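Local coordinates for Lin1944 protein (Listeria innocua, PDB 3D7L), which is of unknown specific function but is probably an oxidoreductase of the short-chain dehydrogenase/reductase family, at residues L104-G115 and M146-P157; I116-Q124 and E168-P176. All coordinates share one frame; numbering follows the deposited sequence.

Contact 1 (L104-G115 and M146-P157); sequences LNDKGSFTLTTG and MPRGIRINTVSP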
loop_
_atom_site.group_PDB
_atom_site.type_symbol
_atom_site.label_atom_id
_atom_site.label_comp_id
_atom_site.label_asym_id
_atom_site.label_seq_id
_atom_site.Cartn_x
_atom_site.Cartn_y
_atom_site.Cartn_z
ATOM N N LEU D 104 16.631 16.237 -6.718
ATOM C CA LEU D 104 15.989 16.616 -7.962
ATOM C C LEU D 104 16.119 18.089 -8.254
ATOM O O LEU D 104 15.943 18.936 -7.367
ATOM C CB LEU D 104 14.509 16.228 -7.988
ATOM C CG LEU D 104 14.159 14.787 -8.338
ATOM C CD1 LEU D 104 12.667 14.696 -8.339
ATOM C CD2 LEU D 104 14.743 14.369 -9.721
ATOM N N ASN D 105 16.429 18.380 -9.513
ATOM C CA ASN D 105 16.392 19.733 -10.007
ATOM C C ASN D 105 14.945 20.267 -10.002
ATOM O O ASN D 105 13.975 19.494 -9.974
ATOM C CB ASN D 105 17.006 19.797 -11.409
ATOM C CG ASN D 105 18.536 19.705 -11.395
ATOM O OD1 ASN D 105 19.206 20.220 -10.491
ATOM N ND2 ASN D 105 19.091 19.063 -12.418
ATOM N N ASP D 106 14.809 21.593 -10.018
ATOM C CA ASP D 106 13.506 22.235 -10.103
ATOM C C ASP D 106 12.728 21.672 -11.295
ATOM O O ASP D 106 13.296 21.494 -12.357
ATOM C CB ASP D 106 13.687 23.748 -10.244
ATOM C CG ASP D 106 14.219 24.412 -8.959
ATOM O OD1 ASP D 106 14.518 25.617 -9.002
ATOM O OD2 ASP D 106 14.347 23.751 -7.908
ATOM N N LYS D 107 11.445 21.361 -11.102
ATOM C CA LYS D 107 10.592 20.805 -12.169
ATOM C C LYS D 107 10.958 19.364 -12.554
ATOM O O LYS D 107 10.517 18.874 -13.586
ATOM C CB LYS D 107 10.618 21.693 -13.433
ATOM C CG LYS D 107 10.505 23.211 -13.197
ATOM C CD LYS D 107 9.230 23.810 -13.762
ATOM C CE LYS D 107 8.096 23.754 -12.722
ATOM N NZ LYS D 107 6.737 23.586 -13.341
ATOM N N GLY D 108 11.778 18.704 -11.738
ATOM C CA GLY D 108 12.163 17.307 -11.942
ATOM C C GLY D 108 10.982 16.392 -11.645
ATOM O O GLY D 108 9.891 16.876 -11.322
ATOM N N SER D 109 11.177 15.081 -11.773
ATOM C CA SER D 109 10.098 14.110 -11.512
ATOM C C SER D 109 10.599 12.811 -10.903
ATOM O O SER D 109 11.758 12.453 -11.106
ATOM C CB SER D 109 9.355 13.770 -12.811
ATOM O OG SER D 109 10.174 12.992 -13.667
ATOM N N PHE D 110 9.708 12.115 -10.172
ATOM C CA PHE D 110 9.881 10.708 -9.785
ATOM C C PHE D 110 8.954 9.827 -10.630
ATOM O O PHE D 110 7.815 10.199 -10.877
ATOM C CB PHE D 110 9.487 10.479 -8.317
ATOM C CG PHE D 110 10.412 11.087 -7.321
ATOM C CD1 PHE D 110 11.582 10.437 -6.948
ATOM C CD2 PHE D 110 10.101 12.305 -6.718
ATOM C CE1 PHE D 110 12.447 10.990 -6.009
ATOM C CE2 PHE D 110 10.976 12.864 -5.764
ATOM C CZ PHE D 110 12.129 12.190 -5.410
ATOM N N THR D 111 9.422 8.653 -11.053
ATOM C CA THR D 111 8.521 7.649 -11.636
ATOM C C THR D 111 8.733 6.321 -10.916
ATOM O O THR D 111 9.859 5.835 -10.848
ATOM C CB THR D 111 8.728 7.461 -13.120
ATOM O OG1 THR D 111 8.753 8.735 -13.751
ATOM C CG2 THR D 111 7.631 6.604 -13.731
ATOM N N LEU D 112 7.652 5.741 -10.387
ATOM C CA LEU D 112 7.752 4.497 -9.598
ATOM C C LEU D 112 7.032 3.344 -10.287
ATOM O O LEU D 112 6.128 3.579 -11.072
ATOM C CB LEU D 112 7.176 4.730 -8.202
ATOM C CG LEU D 112 8.048 5.224 -7.043
ATOM C CD1 LEU D 112 9.338 6.013 -7.411
ATOM C CD2 LEU D 112 7.189 5.961 -5.961
ATOM N N THR D 113 7.403 2.097 -10.006
ATOM C CA THR D 113 6.738 0.980 -10.714
ATOM C C THR D 113 5.745 0.259 -9.810
ATOM O O THR D 113 6.061 -0.027 -8.669
ATOM C CB THR D 113 7.745 -0.043 -11.309
ATOM O OG1 THR D 113 8.641 0.629 -12.207
ATOM C CG2 THR D 113 7.016 -1.154 -12.066
ATOM N N THR D 114 4.537 -0.006 -10.321
ATOM C CA THR D 114 3.547 -0.779 -9.576
ATOM C C THR D 114 3.288 -2.117 -10.325
ATOM O O THR D 114 4.225 -2.899 -10.525
ATOM C CB THR D 114 2.257 0.055 -9.335
ATOM O OG1 THR D 114 1.807 0.588 -10.579
ATOM C CG2 THR D 114 2.513 1.245 -8.392
ATOM N N GLY D 115 2.049 -2.377 -10.750
ATOM C CA GLY D 115 1.734 -3.611 -11.458
ATOM C C GLY D 115 0.265 -3.999 -11.419
ATOM O O GLY D 115 -0.462 -3.679 -10.458
HETATM N N MSE D 146 4.804 18.190 -3.381
HETATM C CA MSE D 146 6.153 18.288 -3.956
HETATM C C MSE D 146 6.617 19.727 -4.018
HETATM O O MSE D 146 5.841 20.601 -4.386
HETATM C CB MSE D 146 6.229 17.601 -5.320
HETATM C CG MSE D 146 6.180 16.070 -5.193
HETATM SE SE MSE D 146 7.884 15.323 -4.484
HETATM C CE MSE D 146 7.335 13.511 -4.108
ATOM N N PRO D 147 7.868 19.986 -3.600
ATOM C CA PRO D 147 8.409 21.346 -3.704
ATOM C C PRO D 147 8.988 21.606 -5.085
ATOM O O PRO D 147 9.236 20.645 -5.823
ATOM C CB PRO D 147 9.533 21.361 -2.665
ATOM C CG PRO D 147 9.994 19.915 -2.567
ATOM C CD PRO D 147 8.837 19.035 -3.005
ATOM N N ARG D 148 9.166 22.892 -5.430
ATOM C CA ARG D 148 9.926 23.305 -6.625
ATOM C C ARG D 148 9.449 22.712 -7.987
ATOM O O ARG D 148 10.234 22.539 -8.929
ATOM C CB ARG D 148 11.424 23.060 -6.394
ATOM C CG ARG D 148 11.968 23.693 -5.103
ATOM C CD ARG D 148 13.446 23.391 -4.892
ATOM N NE ARG D 148 13.756 22.003 -4.494
ATOM C CZ ARG D 148 14.260 21.084 -5.318
ATOM N NH1 ARG D 148 14.547 19.871 -4.857
ATOM N NH2 ARG D 148 14.493 21.378 -6.614
ATOM N N GLY D 149 8.154 22.440 -8.073
ATOM C CA GLY D 149 7.489 22.006 -9.322
ATOM C C GLY D 149 7.723 20.545 -9.675
ATOM O O GLY D 149 7.420 20.104 -10.786
ATOM N N ILE D 150 8.246 19.796 -8.719
ATOM C CA ILE D 150 8.574 18.401 -8.915
ATOM C C ILE D 150 7.315 17.555 -9.117
ATOM O O ILE D 150 6.297 17.780 -8.457
ATOM C CB ILE D 150 9.427 17.878 -7.754
ATOM C CG1 ILE D 150 10.873 18.418 -7.874
ATOM C CG2 ILE D 150 9.433 16.364 -7.734
ATOM C CD1 ILE D 150 11.632 18.541 -6.544
ATOM N N ARG D 151 7.379 16.610 -10.058
ATOM C CA ARG D 151 6.231 15.733 -10.364
ATOM C C ARG D 151 6.497 14.302 -9.939
ATOM O O ARG D 151 7.661 13.888 -9.791
ATOM C CB ARG D 151 5.875 15.795 -11.856
ATOM C CG ARG D 151 5.691 17.241 -12.398
ATOM C CD ARG D 151 5.448 17.261 -13.930
ATOM N NE ARG D 151 6.654 16.863 -14.633
ATOM C CZ ARG D 151 6.876 15.673 -15.202
ATOM N NH1 ARG D 151 5.952 14.726 -15.225
ATOM N NH2 ARG D 151 8.033 15.453 -15.794
ATOM N N ILE D 152 5.423 13.545 -9.714
ATOM C CA ILE D 152 5.565 12.123 -9.373
ATOM C C ILE D 152 4.402 11.306 -9.940
ATOM O O ILE D 152 3.227 11.603 -9.677
ATOM C CB ILE D 152 5.738 11.892 -7.821
ATOM C CG1 ILE D 152 5.758 10.388 -7.490
ATOM C CG2 ILE D 152 4.591 12.595 -7.014
ATOM C CD1 ILE D 152 6.354 10.075 -6.113
ATOM N N ASN D 153 4.743 10.283 -10.722
ATOM C CA ASN D 153 3.741 9.378 -11.294
ATOM C C ASN D 153 4.131 7.915 -11.072
ATOM O O ASN D 153 5.257 7.633 -10.698
ATOM C CB ASN D 153 3.594 9.601 -12.809
ATOM C CG ASN D 153 3.214 11.022 -13.164
ATOM O OD1 ASN D 153 2.132 11.490 -12.802
ATOM N ND2 ASN D 153 4.090 11.712 -13.906
ATOM N N THR D 154 3.207 6.997 -11.326
ATOM C CA THR D 154 3.544 5.585 -11.292
ATOM C C THR D 154 3.199 4.939 -12.630
ATOM O O THR D 154 2.300 5.406 -13.344
ATOM C CB THR D 154 2.849 4.805 -10.139
ATOM O OG1 THR D 154 1.439 4.985 -10.202
ATOM C CG2 THR D 154 3.352 5.275 -8.800
ATOM N N VAL D 155 3.927 3.889 -12.969
ATOM C CA VAL D 155 3.638 3.092 -14.153
ATOM C C VAL D 155 3.254 1.689 -13.671
ATOM O O VAL D 155 3.961 1.097 -12.848
ATOM C CB VAL D 155 4.807 3.091 -15.146
ATOM C CG1 VAL D 155 4.541 2.105 -16.326
ATOM C CG2 VAL D 155 5.064 4.526 -15.663
ATOM N N SER D 156 2.112 1.199 -14.140
ATOM C CA SER D 156 1.585 -0.111 -13.707
ATOM C C SER D 156 1.503 -1.058 -14.902
ATOM O O SER D 156 0.598 -0.965 -15.734
ATOM C CB SER D 156 0.230 0.020 -13.043
ATOM O OG SER D 156 -0.190 -1.253 -12.556
ATOM N N PRO D 157 2.485 -1.954 -15.014
ATOM C CA PRO D 157 2.459 -2.853 -16.154
ATOM C C PRO D 157 1.691 -4.139 -15.913
ATOM O O PRO D 157 1.584 -4.625 -14.775
ATOM C CB PRO D 157 3.947 -3.190 -16.369
ATOM C CG PRO D 157 4.692 -2.574 -15.173
ATOM C CD PRO D 157 3.684 -2.153 -14.186
HETATM O O HOH W 1 8.023 19.282 -14.772
HETATM O O HOH W 2 10.255 17.159 -15.467
HETATM O O HOH W 3 6.508 21.002 -13.301
HETATM O O HOH W 4 0.097 2.724 -10.122
#
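L104 meets R148 and I150 at the N-terminal end of a classic Rossmann-fold pairing, in which strands 108-113 and 151-157, joined by helix 126-142 in a beta-alpha-beta crossover, run side by side in parallel. The carbonyl oxygen of L104 is gripped end-on by both terminal nitrogens of R148, NH2 at 2.9 Å and NH1 at 3.0 Å, and K58 adds a third donor. At the corner, D106 closes a salt bridge in the guanidinium plane, its OD2 lying 2.7 Å from R148 NH2; this pairing holds the flat group against rotation while I150 CD1 rests on one of its faces. K107 donates its N-H to R148 O and, through two waters, links its own carbonyl to the R151 guanidinium. From G108 on, the strands exchange regular backbone bonds, beginning with R151 N to G108 O. S109 lays CB over one face of the R151 guanidinium, whose NH1 turns to Q194 O and S189 O. F110 packs CB on I152 CG1 at 3.8 Å, and chi1 of -70° turns its ring toward selenomethionine M146, whose selenium approaches the ring edge, 5.3 Å from the centroid, in a Met-aromatic contact. T111 and V155 touch through their CG2 methyls on the side covered by F186. Past L112, which packs CB on T154 CG2, the last strand bond is nearly straight: T114 N to V155 O, 2.8 Å with 175° at the hydrogen.

Contact 2 (I116-Q124 and E168-P176); sequences IMMEDPIVQ and EPFFEGFLP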
loop_
_atom_site.group_PDB
_atom_site.type_symbol
_atom_site.label_atom_id
_atom_site.label_comp_id
_atom_site.label_asym_id
_atom_site.label_seq_id
_atom_site.Cartn_x
_atom_site.Cartn_y
_atom_site.Cartn_z
ATOM N N ILE D 116 -0.170 -4.691 -12.475
ATOM C CA ILE D 116 -1.554 -5.135 -12.629
ATOM C C ILE D 116 -2.055 -6.015 -11.460
ATOM O O ILE D 116 -3.240 -6.162 -11.265
ATOM C CB ILE D 116 -1.744 -5.904 -13.976
ATOM C CG1 ILE D 116 -3.226 -5.908 -14.414
ATOM C CG2 ILE D 116 -1.108 -7.282 -13.889
ATOM C CD1 ILE D 116 -3.493 -6.512 -15.751
HETATM N N MSE D 117 -1.159 -6.594 -10.682
HETATM C CA MSE D 117 -1.609 -7.513 -9.634
HETATM C C MSE D 117 -2.470 -6.851 -8.559
HETATM O O MSE D 117 -3.261 -7.527 -7.906
HETATM C CB MSE D 117 -0.442 -8.245 -9.000
HETATM C CG MSE D 117 -0.043 -9.428 -9.813
HETATM SE SE MSE D 117 1.352 -10.420 -8.920
HETATM C CE MSE D 117 2.871 -9.663 -9.823
HETATM N N MSE D 118 -2.317 -5.540 -8.376
HETATM C CA MSE D 118 -3.218 -4.785 -7.495
HETATM C C MSE D 118 -4.656 -4.620 -8.027
HETATM O O MSE D 118 -5.555 -4.319 -7.247
HETATM C CB MSE D 118 -2.627 -3.412 -7.194
HETATM C CG MSE D 118 -2.587 -2.508 -8.435
HETATM SE SE MSE D 118 -2.071 -0.686 -7.985
HETATM C CE MSE D 118 -1.926 0.050 -9.769
ATOM N N GLU D 119 -4.869 -4.778 -9.337
ATOM C CA GLU D 119 -6.186 -4.514 -9.976
ATOM C C GLU D 119 -6.856 -5.755 -10.575
ATOM O O GLU D 119 -8.079 -5.815 -10.680
ATOM C CB GLU D 119 -6.059 -3.488 -11.111
ATOM C CG GLU D 119 -5.252 -2.248 -10.743
ATOM C CD GLU D 119 -5.741 -0.953 -11.430
ATOM O OE1 GLU D 119 -6.964 -0.648 -11.313
ATOM O OE2 GLU D 119 -4.898 -0.244 -12.059
ATOM N N ASP D 120 -6.045 -6.721 -10.993
ATOM C CA ASP D 120 -6.518 -7.939 -11.668
ATOM C C ASP D 120 -5.783 -9.085 -10.984
ATOM O O ASP D 120 -4.797 -9.604 -11.534
ATOM C CB ASP D 120 -6.111 -7.854 -13.144
ATOM C CG ASP D 120 -6.829 -8.853 -14.028
ATOM O OD1 ASP D 120 -7.420 -9.856 -13.531
ATOM O OD2 ASP D 120 -6.788 -8.632 -15.257
ATOM N N PRO D 121 -6.219 -9.435 -9.753
ATOM C CA PRO D 121 -5.350 -10.242 -8.884
ATOM C C PRO D 121 -5.182 -11.696 -9.297
ATOM O O PRO D 121 -6.065 -12.280 -9.953
ATOM C CB PRO D 121 -6.033 -10.155 -7.518
ATOM C CG PRO D 121 -7.469 -9.880 -7.816
ATOM C CD PRO D 121 -7.485 -9.066 -9.086
ATOM N N ILE D 122 -4.052 -12.275 -8.888
ATOM C CA ILE D 122 -3.770 -13.695 -9.129
ATOM C C ILE D 122 -3.394 -14.419 -7.825
ATOM O O ILE D 122 -2.990 -13.789 -6.827
ATOM C CB ILE D 122 -2.641 -13.877 -10.175
ATOM C CG1 ILE D 122 -1.355 -13.194 -9.685
ATOM C CG2 ILE D 122 -3.119 -13.397 -11.581
ATOM C CD1 ILE D 122 -0.096 -13.706 -10.329
ATOM N N VAL D 123 -3.497 -15.740 -7.850
ATOM C CA VAL D 123 -3.034 -16.550 -6.732
ATOM C C VAL D 123 -1.517 -16.331 -6.602
ATOM O O VAL D 123 -0.797 -16.260 -7.607
ATOM C CB VAL D 123 -3.400 -18.042 -6.898
ATOM C CG1 VAL D 123 -2.796 -18.877 -5.771
ATOM C CG2 VAL D 123 -4.942 -18.235 -6.974
ATOM N N GLN D 124 -1.069 -16.202 -5.359
ATOM C CA GLN D 124 0.304 -15.818 -4.980
ATOM C C GLN D 124 0.628 -14.323 -5.041
ATOM O O GLN D 124 1.739 -13.897 -4.651
ATOM C CB GLN D 124 1.353 -16.630 -5.751
ATOM C CG GLN D 124 1.231 -18.105 -5.492
ATOM C CD GLN D 124 2.416 -18.900 -6.001
ATOM O OE1 GLN D 124 2.249 -19.893 -6.709
ATOM N NE2 GLN D 124 3.618 -18.477 -5.638
ATOM N N GLU D 168 3.800 -17.348 -17.606
ATOM C CA GLU D 168 2.480 -17.852 -18.048
ATOM C C GLU D 168 1.684 -18.771 -17.080
ATOM O O GLU D 168 0.480 -18.590 -16.931
ATOM C CB GLU D 168 2.496 -18.469 -19.446
ATOM C CG GLU D 168 1.089 -18.440 -20.001
ATOM C CD GLU D 168 0.658 -19.721 -20.616
ATOM O OE1 GLU D 168 0.008 -20.521 -19.885
ATOM O OE2 GLU D 168 0.967 -19.927 -21.819
ATOM N N PRO D 169 2.339 -19.758 -16.443
ATOM C CA PRO D 169 1.610 -20.629 -15.492
ATOM C C PRO D 169 0.888 -19.872 -14.365
ATOM O O PRO D 169 -0.075 -20.389 -13.790
ATOM C CB PRO D 169 2.721 -21.501 -14.899
ATOM C CG PRO D 169 3.733 -21.589 -15.998
ATOM C CD PRO D 169 3.753 -20.182 -16.575
ATOM N N PHE D 170 1.356 -18.664 -14.067
ATOM C CA PHE D 170 0.803 -17.845 -12.979
ATOM C C PHE D 170 -0.218 -16.823 -13.448
ATOM O O PHE D 170 -0.905 -16.224 -12.613
ATOM C CB PHE D 170 1.944 -17.143 -12.197
ATOM C CG PHE D 170 2.925 -18.103 -11.621
ATOM C CD1 PHE D 170 2.610 -18.825 -10.476
ATOM C CD2 PHE D 170 4.133 -18.363 -12.286
ATOM C CE1 PHE D 170 3.508 -19.757 -9.954
ATOM C CE2 PHE D 170 5.039 -19.299 -11.783
ATOM C CZ PHE D 170 4.721 -20.003 -10.614
ATOM N N PHE D 171 -0.298 -16.616 -14.767
ATOM C CA PHE D 171 -1.118 -15.558 -15.359
ATOM C C PHE D 171 -1.965 -16.151 -16.490
ATOM O O PHE D 171 -2.106 -15.557 -17.561
ATOM C CB PHE D 171 -0.223 -14.462 -15.924
ATOM C CG PHE D 171 0.355 -13.542 -14.882
ATOM C CD1 PHE D 171 1.583 -13.801 -14.323
ATOM C CD2 PHE D 171 -0.326 -12.388 -14.504
ATOM C CE1 PHE D 171 2.126 -12.923 -13.361
ATOM C CE2 PHE D 171 0.184 -11.510 -13.550
ATOM C CZ PHE D 171 1.426 -11.777 -12.983
ATOM N N GLU D 172 -2.498 -17.345 -16.265
ATOM C CA GLU D 172 -3.210 -18.048 -17.340
ATOM C C GLU D 172 -4.398 -17.214 -17.859
ATOM O O GLU D 172 -5.178 -16.666 -17.080
ATOM C CB GLU D 172 -3.665 -19.433 -16.871
ATOM C CG GLU D 172 -2.512 -20.391 -16.663
ATOM C CD GLU D 172 -2.934 -21.645 -15.949
ATOM O OE1 GLU D 172 -3.339 -21.558 -14.771
ATOM O OE2 GLU D 172 -2.859 -22.725 -16.562
ATOM N N GLY D 173 -4.508 -17.085 -19.176
ATOM C CA GLY D 173 -5.599 -16.275 -19.738
ATOM C C GLY D 173 -5.331 -14.774 -19.790
ATOM O O GLY D 173 -6.155 -14.011 -20.294
ATOM N N PHE D 174 -4.193 -14.343 -19.268
ATOM C CA PHE D 174 -3.784 -12.941 -19.388
ATOM C C PHE D 174 -3.253 -12.748 -20.824
ATOM O O PHE D 174 -2.969 -13.730 -21.546
ATOM C CB PHE D 174 -2.693 -12.576 -18.350
ATOM C CG PHE D 174 -3.221 -12.172 -16.968
ATOM C CD1 PHE D 174 -3.015 -10.869 -16.482
ATOM C CD2 PHE D 174 -3.886 -13.101 -16.137
ATOM C CE1 PHE D 174 -3.450 -10.490 -15.189
ATOM C CE2 PHE D 174 -4.320 -12.741 -14.834
ATOM C CZ PHE D 174 -4.117 -11.435 -14.360
ATOM N N LEU D 175 -3.178 -11.491 -21.242
ATOM C CA LEU D 175 -2.584 -11.102 -22.514
ATOM C C LEU D 175 -1.417 -10.188 -22.180
ATOM O O LEU D 175 -1.623 -9.087 -21.726
ATOM C CB LEU D 175 -3.612 -10.380 -23.391
ATOM C CG LEU D 175 -3.201 -10.010 -24.822
ATOM C CD1 LEU D 175 -2.540 -11.188 -25.528
ATOM C CD2 LEU D 175 -4.427 -9.489 -25.620
ATOM N N PRO D 176 -0.178 -10.671 -22.353
ATOM C CA PRO D 176 0.987 -9.884 -21.941
ATOM C C PRO D 176 1.294 -8.694 -22.869
ATOM O O PRO D 176 0.825 -8.640 -24.013
ATOM C CB PRO D 176 2.125 -10.904 -21.969
ATOM C CG PRO D 176 1.706 -11.882 -23.044
ATOM C CD PRO D 176 0.194 -11.969 -22.955
HETATM O O HOH W 5 -1.160 -17.456 -10.025
#
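I122 carries CG1 between its backbone N and carbonyl carbon (chi1 59°), and an extended chi2 takes CD1 on to F171, while the other branch, CG2, meets F174. The result is an aromatic cluster joining the loop after strand 108-113 to the loop between helices 164-167 and 179-191. The I122 methyl CD1 sits over one face of the F171 ring, 3.9 Å from its centroid and 21° off the normal, a CH-pi contact, while CE of selenomethionine M117 reaches the edge of the same ring at CZ. F171 in turn places CD2 over the centre of one F174 face, 3.5 Å above the plane. I122 CG2 approaches F174 obliquely, 3.5 Å from CE2, and two further groups come at that ring's edge: I116 CD1 and the D120 carbonyl oxygen, the latter 3.4 Å from CZ. Beyond I122, the Q124 oxygen OE1 lies at the F170 edge, 3.5 Å from CE1, its amide nearly perpendicular to the ring; Q124 NE2 is bonded to F71 O, and F71 also meets F170 edge-to-face. No direct hydrogen bond crosses between the loops. One water bridges them, donating to V123 O and F170 O, so cohesion rests mainly on apolar contact, with the oxygens of D120 and Q124 probably drawn to the weakly positive C-H rims of their rings.

The segments of the two contacts alternate along the chain: 104-115 runs straight into 116-124, and the second strand of contact 1 leads through helix 164-167 to 168-176. Their centres lie about 26 Å apart, on opposite sides of the chain's centre, yet they touch where the strands end, P157 O standing 2.9 Å from I116 N in a probable hydrogen bond. Contact 1 belongs to the sheet core and contact 2 to the loops beyond the C-terminal ends of its strands, the side on which Rossmann folds generally bind their nucleotide. Both reach the second subunit, M146 packing on L74 of that subunit and Q124 N bonding to its E145.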